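Local coordinates for EmGH1 (PDB 5Z87), which probably hydrolyses beta-glucosidic bonds, as expected of a beta-glucosidase of glycoside hydrolase family 3, at residues T165-R170 with G397-S402; W197-H202 with G638-K643; V627-N632 with P658-G663. All blocks are in the same frame, centred on the assembly; numbering follows the deposited sequence.

Contact 1: residues T165-R170 with G397-S402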
loop_
_atom_site.group_PDB
_atom_site.type_symbol
_atom_site.label_atom_id
_atom_site.label_comp_id
_atom_site.label_asym_id
_atom_site.label_seq_id
_atom_site.Cartn_x
_atom_site.Cartn_y
_atom_site.Cartn_z
ATOM N N THR A 165 33.808 5.981 12.451
ATOM C CA THR A 165 33.735 5.203 11.222
ATOM C C THR A 165 34.517 5.869 10.095
ATOM O O THR A 165 35.181 5.188 9.302
ATOM C CB THR A 165 32.268 5.014 10.808
ATOM O OG1 THR A 165 31.558 4.296 11.829
ATOM C CG2 THR A 165 32.192 4.250 9.501
ATOM N N ALA A 166 34.425 7.201 9.990
ATOM C CA ALA A 166 35.152 7.905 8.940
ATOM C C ALA A 166 36.668 7.753 9.114
ATOM O O ALA A 166 37.393 7.514 8.137
ATOM C CB ALA A 166 34.744 9.380 8.923
ATOM N N LYS A 167 37.157 7.881 10.355
ATOM C CA LYS A 167 38.577 7.680 10.641
ATOM C C LYS A 167 39.046 6.335 10.129
ATOM O O LYS A 167 40.075 6.237 9.454
ATOM C CB LYS A 167 38.838 7.765 12.147
ATOM C CG LYS A 167 38.871 9.146 12.724
ATOM C CD LYS A 167 39.043 9.066 14.244
ATOM C CE LYS A 167 38.911 10.440 14.874
ATOM N NZ LYS A 167 38.851 10.360 16.358
ATOM N N GLU A 168 38.301 5.277 10.465
ATOM C CA GLU A 168 38.695 3.936 10.062
ATOM C C GLU A 168 38.675 3.798 8.545
ATOM O O GLU A 168 39.542 3.136 7.962
ATOM C CB GLU A 168 37.783 2.891 10.729
ATOM C CG GLU A 168 37.804 2.925 12.265
ATOM C CD GLU A 168 37.236 1.669 12.942
ATOM O OE1 GLU A 168 36.948 0.650 12.261
ATOM O OE2 GLU A 168 37.077 1.711 14.184
ATOM N N ALA A 169 37.704 4.433 7.886
ATOM C CA ALA A 169 37.593 4.306 6.437
ATOM C C ALA A 169 38.709 5.075 5.730
ATOM O O ALA A 169 39.376 4.541 4.839
ATOM C CB ALA A 169 36.213 4.788 5.971
ATOM N N ARG A 170 38.925 6.333 6.118
ATOM C CA ARG A 170 39.908 7.165 5.430
ATOM C C ARG A 170 41.324 6.632 5.641
ATOM O O ARG A 170 42.130 6.596 4.703
ATOM C CB ARG A 170 39.774 8.616 5.906
ATOM C CG ARG A 170 40.516 9.643 5.054
ATOM C CD ARG A 170 40.020 9.629 3.609
ATOM N NE ARG A 170 40.914 10.333 2.692
ATOM C CZ ARG A 170 40.727 11.586 2.283
ATOM N NH1 ARG A 170 41.590 12.159 1.450
ATOM N NH2 ARG A 170 39.678 12.270 2.714
ATOM N N GLY A 397 45.826 0.580 11.424
ATOM C CA GLY A 397 45.952 -0.492 12.402
ATOM C C GLY A 397 45.643 -0.042 13.816
ATOM O O GLY A 397 45.077 -0.801 14.608
ATOM N N ARG A 398 45.981 1.197 14.149
ATOM C CA ARG A 398 45.686 1.684 15.487
ATOM C C ARG A 398 44.199 1.969 15.682
ATOM O O ARG A 398 43.672 1.759 16.783
ATOM C CB ARG A 398 46.515 2.931 15.767
ATOM C CG ARG A 398 48.014 2.650 15.760
ATOM C CD ARG A 398 48.786 3.797 16.388
ATOM N NE ARG A 398 48.633 5.051 15.657
ATOM C CZ ARG A 398 49.258 5.325 14.515
ATOM N NH1 ARG A 398 50.070 4.424 13.964
ATOM N NH2 ARG A 398 49.073 6.497 13.924
ATOM N N LEU A 399 43.509 2.442 14.636
ATOM C CA LEU A 399 42.111 2.852 14.778
ATOM C C LEU A 399 41.159 1.666 14.810
ATOM O O LEU A 399 40.184 1.671 15.573
ATOM C CB LEU A 399 41.710 3.774 13.632
ATOM C CG LEU A 399 42.363 5.144 13.587
ATOM C CD1 LEU A 399 41.914 5.871 12.332
ATOM C CD2 LEU A 399 42.025 5.940 14.835
ATOM N N ALA A 400 41.412 0.663 13.975
ATOM C CA ALA A 400 40.485 -0.443 13.806
ATOM C C ALA A 400 40.170 -1.125 15.137
ATOM O O ALA A 400 41.054 -1.702 15.779
ATOM C CB ALA A 400 41.064 -1.444 12.821
ATOM N N ARG A 401 38.895 -1.062 15.530
ATOM C CA ARG A 401 38.398 -1.718 16.740
ATOM C C ARG A 401 39.225 -1.318 17.953
ATOM O O ARG A 401 39.471 -2.115 18.862
ATOM C CB ARG A 401 38.349 -3.235 16.569
ATOM C CG ARG A 401 37.300 -3.689 15.563
ATOM C CD ARG A 401 37.044 -5.180 15.682
ATOM N NE ARG A 401 36.396 -5.496 16.944
ATOM C CZ ARG A 401 36.656 -6.573 17.675
ATOM N NH1 ARG A 401 37.578 -7.442 17.282
ATOM N NH2 ARG A 401 36.002 -6.766 18.814
ATOM N N SER A 402 39.655 -0.059 17.954
ATOM C CA SER A 402 40.410 0.485 19.067
ATOM C C SER A 402 39.572 0.426 20.340
ATOM O O SER A 402 38.351 0.257 20.307
ATOM C CB SER A 402 40.807 1.922 18.776
ATOM O OG SER A 402 39.669 2.766 18.870
#

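Contact 2: residues W197-H202 with G638-K643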
loop_
_atom_site.group_PDB
_atom_site.type_symbol
_atom_site.label_atom_id
_atom_site.label_comp_id
_atom_site.label_asym_id
_atom_site.label_seq_id
_atom_site.Cartn_x
_atom_site.Cartn_y
_atom_site.Cartn_z
ATOM N N TRP A 197 16.450 4.700 9.605
ATOM C CA TRP A 197 16.272 5.270 10.929
ATOM C C TRP A 197 14.801 5.383 11.316
ATOM O O TRP A 197 14.440 6.182 12.182
ATOM C CB TRP A 197 16.997 6.618 11.004
ATOM C CG TRP A 197 18.497 6.378 10.867
ATOM C CD1 TRP A 197 19.165 6.035 9.728
ATOM C CD2 TRP A 197 19.478 6.362 11.922
ATOM N NE1 TRP A 197 20.496 5.837 9.996
ATOM C CE2 TRP A 197 20.719 6.042 11.332
ATOM C CE3 TRP A 197 19.431 6.619 13.302
ATOM C CZ2 TRP A 197 21.906 5.964 12.076
ATOM C CZ3 TRP A 197 20.610 6.552 14.032
ATOM C CH2 TRP A 197 21.829 6.224 13.418
ATOM N N GLY A 198 13.947 4.583 10.709
ATOM C CA GLY A 198 12.585 4.480 11.172
ATOM C C GLY A 198 11.594 5.099 10.214
ATOM O O GLY A 198 11.880 5.340 9.038
ATOM N N GLU A 199 10.400 5.365 10.745
ATOM C CA GLU A 199 9.295 5.894 9.964
ATOM C C GLU A 199 9.147 7.412 10.059
ATOM O O GLU A 199 8.405 7.996 9.265
ATOM C CB GLU A 199 7.977 5.228 10.415
ATOM C CG GLU A 199 7.445 5.702 11.782
ATOM C CD GLU A 199 6.251 4.871 12.296
ATOM O OE1 GLU A 199 6.199 3.656 12.004
ATOM O OE2 GLU A 199 5.377 5.438 12.999
ATOM N N ASP A 200 9.789 8.050 11.000
ATOM C CA ASP A 200 9.434 9.451 11.231
ATOM C C ASP A 200 10.342 10.391 10.442
ATOM O O ASP A 200 11.570 10.274 10.534
ATOM C CB ASP A 200 9.533 9.799 12.699
ATOM C CG ASP A 200 9.209 11.247 12.956
ATOM O OD1 ASP A 200 8.092 11.668 12.592
ATOM O OD2 ASP A 200 10.065 11.963 13.505
ATOM N N PRO A 201 9.776 11.352 9.696
ATOM C CA PRO A 201 10.634 12.284 8.939
ATOM C C PRO A 201 11.556 13.106 9.818
ATOM O O PRO A 201 12.726 13.309 9.453
ATOM C CB PRO A 201 9.620 13.156 8.190
ATOM C CG PRO A 201 8.400 12.263 8.042
ATOM C CD PRO A 201 8.348 11.531 9.368
ATOM N N HIS A 202 11.088 13.562 10.982
ATOM C CA HIS A 202 11.961 14.377 11.828
ATOM C C HIS A 202 13.145 13.569 12.352
ATOM O O HIS A 202 14.286 14.045 12.325
ATOM C CB HIS A 202 11.176 14.985 12.990
ATOM C CG HIS A 202 12.032 15.743 13.955
ATOM N ND1 HIS A 202 12.444 17.039 13.726
ATOM C CD2 HIS A 202 12.576 15.379 15.143
ATOM C CE1 HIS A 202 13.190 17.448 14.737
ATOM N NE2 HIS A 202 13.286 16.461 15.611
ATOM N N GLY A 638 0.841 1.249 9.302
ATOM C CA GLY A 638 0.516 1.697 10.636
ATOM C C GLY A 638 1.343 2.843 11.185
ATOM O O GLY A 638 1.226 3.157 12.371
ATOM N N TYR A 639 2.156 3.492 10.352
ATOM C CA TYR A 639 2.979 4.584 10.847
ATOM C C TYR A 639 2.097 5.662 11.473
ATOM O O TYR A 639 0.983 5.933 11.010
ATOM C CB TYR A 639 3.854 5.160 9.720
ATOM C CG TYR A 639 3.090 5.607 8.485
ATOM C CD1 TYR A 639 2.480 6.860 8.437
ATOM C CD2 TYR A 639 2.995 4.782 7.365
ATOM C CE1 TYR A 639 1.780 7.275 7.314
ATOM C CE2 TYR A 639 2.307 5.182 6.237
ATOM C CZ TYR A 639 1.694 6.434 6.210
ATOM O OH TYR A 639 0.985 6.844 5.085
ATOM N N TYR A 640 2.617 6.283 12.539
ATOM C CA TYR A 640 1.781 7.070 13.448
ATOM C C TYR A 640 1.203 8.323 12.790
ATOM O O TYR A 640 0.111 8.750 13.172
ATOM C CB TYR A 640 2.572 7.469 14.714
ATOM C CG TYR A 640 3.499 8.656 14.519
ATOM C CD1 TYR A 640 4.823 8.481 14.119
ATOM C CD2 TYR A 640 3.042 9.958 14.722
ATOM C CE1 TYR A 640 5.667 9.577 13.936
ATOM C CE2 TYR A 640 3.859 11.044 14.521
ATOM C CZ TYR A 640 5.167 10.853 14.130
ATOM O OH TYR A 640 5.953 11.958 13.942
ATOM N N TYR A 641 1.916 8.948 11.839
ATOM C CA TYR A 641 1.483 10.258 11.348
ATOM C C TYR A 641 0.426 10.094 10.264
ATOM O O TYR A 641 0.571 10.633 9.159
ATOM C CB TYR A 641 2.670 11.114 10.841
ATOM C CG TYR A 641 3.649 10.346 9.988
ATOM C CD1 TYR A 641 4.635 9.551 10.577
ATOM C CD2 TYR A 641 3.589 10.397 8.597
ATOM C CE1 TYR A 641 5.519 8.832 9.806
ATOM C CE2 TYR A 641 4.473 9.671 7.813
ATOM C CZ TYR A 641 5.442 8.896 8.422
ATOM O OH TYR A 641 6.342 8.177 7.661
ATOM N N GLN A 642 -0.637 9.345 10.582
ATOM C CA GLN A 642 -1.730 9.142 9.645
ATOM C C GLN A 642 -2.433 10.464 9.365
ATOM O O GLN A 642 -2.450 11.372 10.196
ATOM C CB GLN A 642 -2.740 8.131 10.203
ATOM C CG GLN A 642 -2.182 6.727 10.441
ATOM C CD GLN A 642 -1.905 6.001 9.144
ATOM O OE1 GLN A 642 -2.735 5.997 8.238
ATOM N NE2 GLN A 642 -0.718 5.405 9.033
ATOM N N LYS A 643 -3.034 10.557 8.180
ATOM C CA LYS A 643 -4.014 11.593 7.895
ATOM C C LYS A 643 -5.209 11.367 8.817
ATOM O O LYS A 643 -5.313 10.284 9.398
ATOM C CB LYS A 643 -4.410 11.535 6.418
ATOM C CG LYS A 643 -3.260 11.768 5.454
ATOM C CD LYS A 643 -2.600 13.114 5.724
ATOM C CE LYS A 643 -1.715 13.543 4.558
ATOM N NZ LYS A 643 -2.587 13.790 3.386
#

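Contact 3: residues V627-N632 with P658-G663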
loop_
_atom_site.group_PDB
_atom_site.type_symbol
_atom_site.label_atom_id
_atom_site.label_comp_id
_atom_site.label_asym_id
_atom_site.label_seq_id
_atom_site.Cartn_x
_atom_site.Cartn_y
_atom_site.Cartn_z
ATOM N N VAL A 627 9.848 3.255 15.093
ATOM C CA VAL A 627 8.772 2.852 14.203
ATOM C C VAL A 627 7.563 2.524 15.065
ATOM O O VAL A 627 7.671 2.321 16.277
ATOM C CB VAL A 627 9.147 1.623 13.351
ATOM C CG1 VAL A 627 10.173 1.972 12.303
ATOM C CG2 VAL A 627 9.651 0.494 14.274
ATOM N N THR A 628 6.405 2.438 14.417
ATOM C CA THR A 628 5.225 1.852 15.034
ATOM C C THR A 628 5.278 0.349 14.808
ATOM O O THR A 628 5.664 -0.105 13.730
ATOM C CB THR A 628 3.942 2.439 14.433
ATOM O OG1 THR A 628 3.836 3.812 14.801
ATOM C CG2 THR A 628 2.696 1.699 14.943
ATOM N N ILE A 629 4.915 -0.429 15.823
ATOM C CA ILE A 629 4.821 -1.878 15.657
ATOM C C ILE A 629 3.344 -2.245 15.547
ATOM O O ILE A 629 2.603 -2.166 16.535
ATOM C CB ILE A 629 5.495 -2.639 16.807
ATOM C CG1 ILE A 629 6.981 -2.247 16.930
ATOM C CG2 ILE A 629 5.325 -4.133 16.575
ATOM C CD1 ILE A 629 7.805 -2.589 15.685
ATOM N N VAL A 630 2.899 -2.636 14.347
ATOM C CA VAL A 630 1.506 -3.036 14.170
ATOM C C VAL A 630 1.319 -4.441 14.723
ATOM O O VAL A 630 2.273 -5.203 14.883
ATOM C CB VAL A 630 1.067 -2.957 12.697
ATOM C CG1 VAL A 630 1.214 -1.522 12.164
ATOM C CG2 VAL A 630 1.881 -3.930 11.851
ATOM N N ARG A 631 0.065 -4.789 15.020
ATOM C CA ARG A 631 -0.209 -6.116 15.569
ATOM C C ARG A 631 0.029 -7.211 14.537
ATOM O O ARG A 631 0.512 -8.298 14.870
ATOM C CB ARG A 631 -1.642 -6.175 16.101
ATOM C CG ARG A 631 -1.738 -5.599 17.476
ATOM C CD ARG A 631 -3.151 -5.343 17.958
ATOM N NE ARG A 631 -3.043 -4.395 19.061
ATOM C CZ ARG A 631 -2.733 -4.734 20.304
ATOM N NH1 ARG A 631 -2.555 -6.013 20.610
ATOM N NH2 ARG A 631 -2.604 -3.797 21.237
ATOM N N ASN A 632 -0.316 -6.959 13.283
ATOM C CA ASN A 632 -0.114 -7.975 12.273
ATOM C C ASN A 632 0.016 -7.295 10.927
ATOM O O ASN A 632 -0.406 -6.154 10.739
ATOM C CB ASN A 632 -1.249 -9.006 12.254
ATOM C CG ASN A 632 -2.570 -8.417 11.776
ATOM O OD1 ASN A 632 -2.789 -8.232 10.578
ATOM N ND2 ASN A 632 -3.465 -8.143 12.715
ATOM N N PRO A 658 -1.979 -0.202 17.598
ATOM C CA PRO A 658 -0.637 -0.748 17.419
ATOM C C PRO A 658 -0.279 -1.624 18.606
ATOM O O PRO A 658 -0.818 -1.473 19.707
ATOM C CB PRO A 658 0.248 0.501 17.332
ATOM C CG PRO A 658 -0.580 1.606 17.929
ATOM C CD PRO A 658 -1.989 1.268 17.663
ATOM N N LEU A 659 0.612 -2.583 18.363
ATOM C CA LEU A 659 1.144 -3.372 19.469
ATOM C C LEU A 659 1.992 -2.499 20.389
ATOM O O LEU A 659 1.826 -2.511 21.611
ATOM C CB LEU A 659 1.943 -4.557 18.921
ATOM C CG LEU A 659 2.430 -5.546 19.989
ATOM C CD1 LEU A 659 1.263 -6.174 20.768
ATOM C CD2 LEU A 659 3.294 -6.636 19.372
ATOM N N TYR A 660 2.885 -1.702 19.807
ATOM C CA TYR A 660 3.612 -0.652 20.508
ATOM C C TYR A 660 3.596 0.592 19.625
ATOM O O TYR A 660 3.864 0.497 18.414
ATOM C CB TYR A 660 5.066 -1.061 20.822
ATOM C CG TYR A 660 5.246 -2.422 21.472
ATOM C CD1 TYR A 660 5.011 -2.611 22.835
ATOM C CD2 TYR A 660 5.676 -3.508 20.731
ATOM C CE1 TYR A 660 5.188 -3.860 23.425
ATOM C CE2 TYR A 660 5.857 -4.763 21.313
ATOM C CZ TYR A 660 5.615 -4.926 22.658
ATOM O OH TYR A 660 5.803 -6.163 23.226
ATOM N N PRO A 661 3.307 1.762 20.174
ATOM C CA PRO A 661 3.278 2.972 19.350
ATOM C C PRO A 661 4.669 3.534 19.125
ATOM O O PRO A 661 5.611 3.259 19.868
ATOM C CB PRO A 661 2.427 3.936 20.177
ATOM C CG PRO A 661 2.688 3.519 21.594
ATOM C CD PRO A 661 2.853 2.015 21.550
ATOM N N PHE A 662 4.780 4.334 18.064
ATOM C CA PHE A 662 6.003 5.083 17.816
ATOM C C PHE A 662 6.428 5.845 19.069
ATOM O O PHE A 662 5.609 6.484 19.736
ATOM C CB PHE A 662 5.810 6.066 16.653
ATOM C CG PHE A 662 6.990 7.000 16.440
ATOM C CD1 PHE A 662 8.046 6.632 15.614
ATOM C CD2 PHE A 662 7.047 8.233 17.077
ATOM C CE1 PHE A 662 9.124 7.477 15.428
ATOM C CE2 PHE A 662 8.120 9.078 16.889
ATOM C CZ PHE A 662 9.163 8.700 16.060
ATOM N N GLY A 663 7.724 5.780 19.380
ATOM C CA GLY A 663 8.281 6.458 20.539
ATOM C C GLY A 663 8.169 5.718 21.856
ATOM O O GLY A 663 8.537 6.281 22.892
HETATM O O HOH W 1 1.728 4.674 16.748
#

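Contact 1: residues T165-R170 with G397-S402
Leu399 sets one methyl, CD1, against the helical backbone at Lys167: CD1 lies 3.4 Å from Lys167 O and 3.6 Å from Lys167 CB. This is the tight part of the contact, where the branch at the end of helix 393-399 touches main chain as well as the root of a side chain. Next to it Glu168 CG also approaches Leu399 CB, at 4.2 Å. With CG opposite the carbonyl carbon (chi1 -59°) and the chain extended beyond it (chi2 -163°), the Glu168 carboxylate is carried to the type II turn Leu399-Ser402, where Glu168 CD comes within 4.0 Å of Ala400 CA. Glu168 OE2 stands 3.4 Å from Leu399 O, but both are acceptors, and Leu399 O instead takes the turn bond from Ser402 N at 3.0 Å. Glu168 OE2 is held by Thr141 OG1 and His405 ND1, and Thr141 OG1 also receives a weak bond from Arg401 N. Were Glu168 shortened to an alanine, Thr141 and His405 would probably lose their shared acceptor and a gap would open beside Ala400. The loose side lies at Lys167, whose extended chain leaves Leu399 behind and is partly exposed, and at Arg401, which turns from the helix to form a salt bridge with Glu605. Ser402 OG caps His405 N, starting helix 403-416. Helix 155-171 joins neighbouring parallel strands 126-129 and 176-177 of the TIM-barrel-like N-terminal domain, and its outer flank thus meets the turn between helices 393-399 and 403-416, which leads on to strand 418-422 at the edge of the next sheet.

Contact 2: residues W197-H202 with G638-K643
Tyr641 gives its hydroxyl to the backbone of Glu199: Tyr641 OH to Glu199 O measures 2.6 Å, in the carbonyl plane, with a C=O...donor angle of 154°. Two carboxylates take the other bonds. Tyr640 N donates to Glu199 OE2 at 2.9 Å and 161°, reaching the oxygen from above the carboxylate plane, while Tyr640 OH donates to Asp200 OD1 at 2.5 Å, again from above that plane. Asp200 CG stands opposite its own backbone N (chi1 178°), which turns the carboxylate to this hydroxyl. The oxygen OD1 nevertheless lies at the edge of the Tyr640 ring. Tyr641 is clasped on both faces: Pro201 CD sits over one, 3.9 Å from Tyr641 CE1, and Tyr639 CD1 stands over the centre of the other.

A second shell fixes these groups. Glu199 OE1 accepts from Thr628 N, and Asp200 OD2 caps helix 201-216 through Val203 N. Tyr640 OH accepts from Met725 N on strand 724-733, and the Tyr640 ring stacks on Phe662. Gln642 NE2 binds Tyr639 O at 2.7 Å, its amide nitrogen lying over the Tyr639 ring. Buried acidic oxygens are therefore met by hydroxyl and amide donors from the barrel and C-terminal domains, with strand 724-733 reached through the Tyr640 hydroxyl, an arrangement consistent with ionised carboxylates stabilised by neutral donors.

Contact 3: residues V627-N632 with P658-G663
Ile629 O is gripped by two consecutive amides, Leu659 N at 2.7 Å and Tyr660 N at 3.3 Å; both bonds are weak, the first because it is bent (128°), the second because it is long. The return bond, Ile629 N to Tyr660 O, is sound at 2.9 Å and 165°. Two residues facing one across a single antiparallel bridge make a classic beta bulge. It lies in the family 3 C-terminal domain, in the loop between helix 607-615 and strand 671-678; helix 588-593 packs against Arg631, Leu659 and Tyr660.

Thr628 has CG2 opposite its own backbone N (chi1 -68° for OG1), which places that methyl 3.6 Å from Pro658 CB and leaves OG1 turned to Phe662. Phe662 N reaches Thr628 OG1 only weakly, at 3.4 Å, while a water donates to OG1 at 3.0 Å and weakly accepts from the same amide. Ile629 CB meets the edge of the Tyr660 ring, 4.0 Å from CD2. At the other end Leu659 CD1 lies over one face of the Arg631 guanidinium, 3.8 Å from NH1. Arg631 NE donates to Thr657 O, and NH2 makes weak contacts with Pro658 O and Asp655.

Pairing is thus mostly main chain to main chain, with one strong bond and several marginal ones, so the register probably rests as much on side-chain packing as on polar bonds.

From the N terminus, 165-170 comes first and 197-202 soon after, so contact 2 opens before contact 1 closes at 397-402; these two cross. Contact 3 opens at 627-632, before contact 2 closes at 638-643, and closes last at 658-663: contacts 2 and 3 cross as well, whereas 1 and 3 stand in series. Contact 1 fastens the barrel domain to the connection into the second domain. Contact 2 closes the longest loop, from barrel to C-terminal domain, and contact 3 a short one. Contacts 2 and 3 touch, about 11 Å apart centre to centre, while the centre of contact 1 lies about 34 and 37 Å from theirs, across the chain's centre.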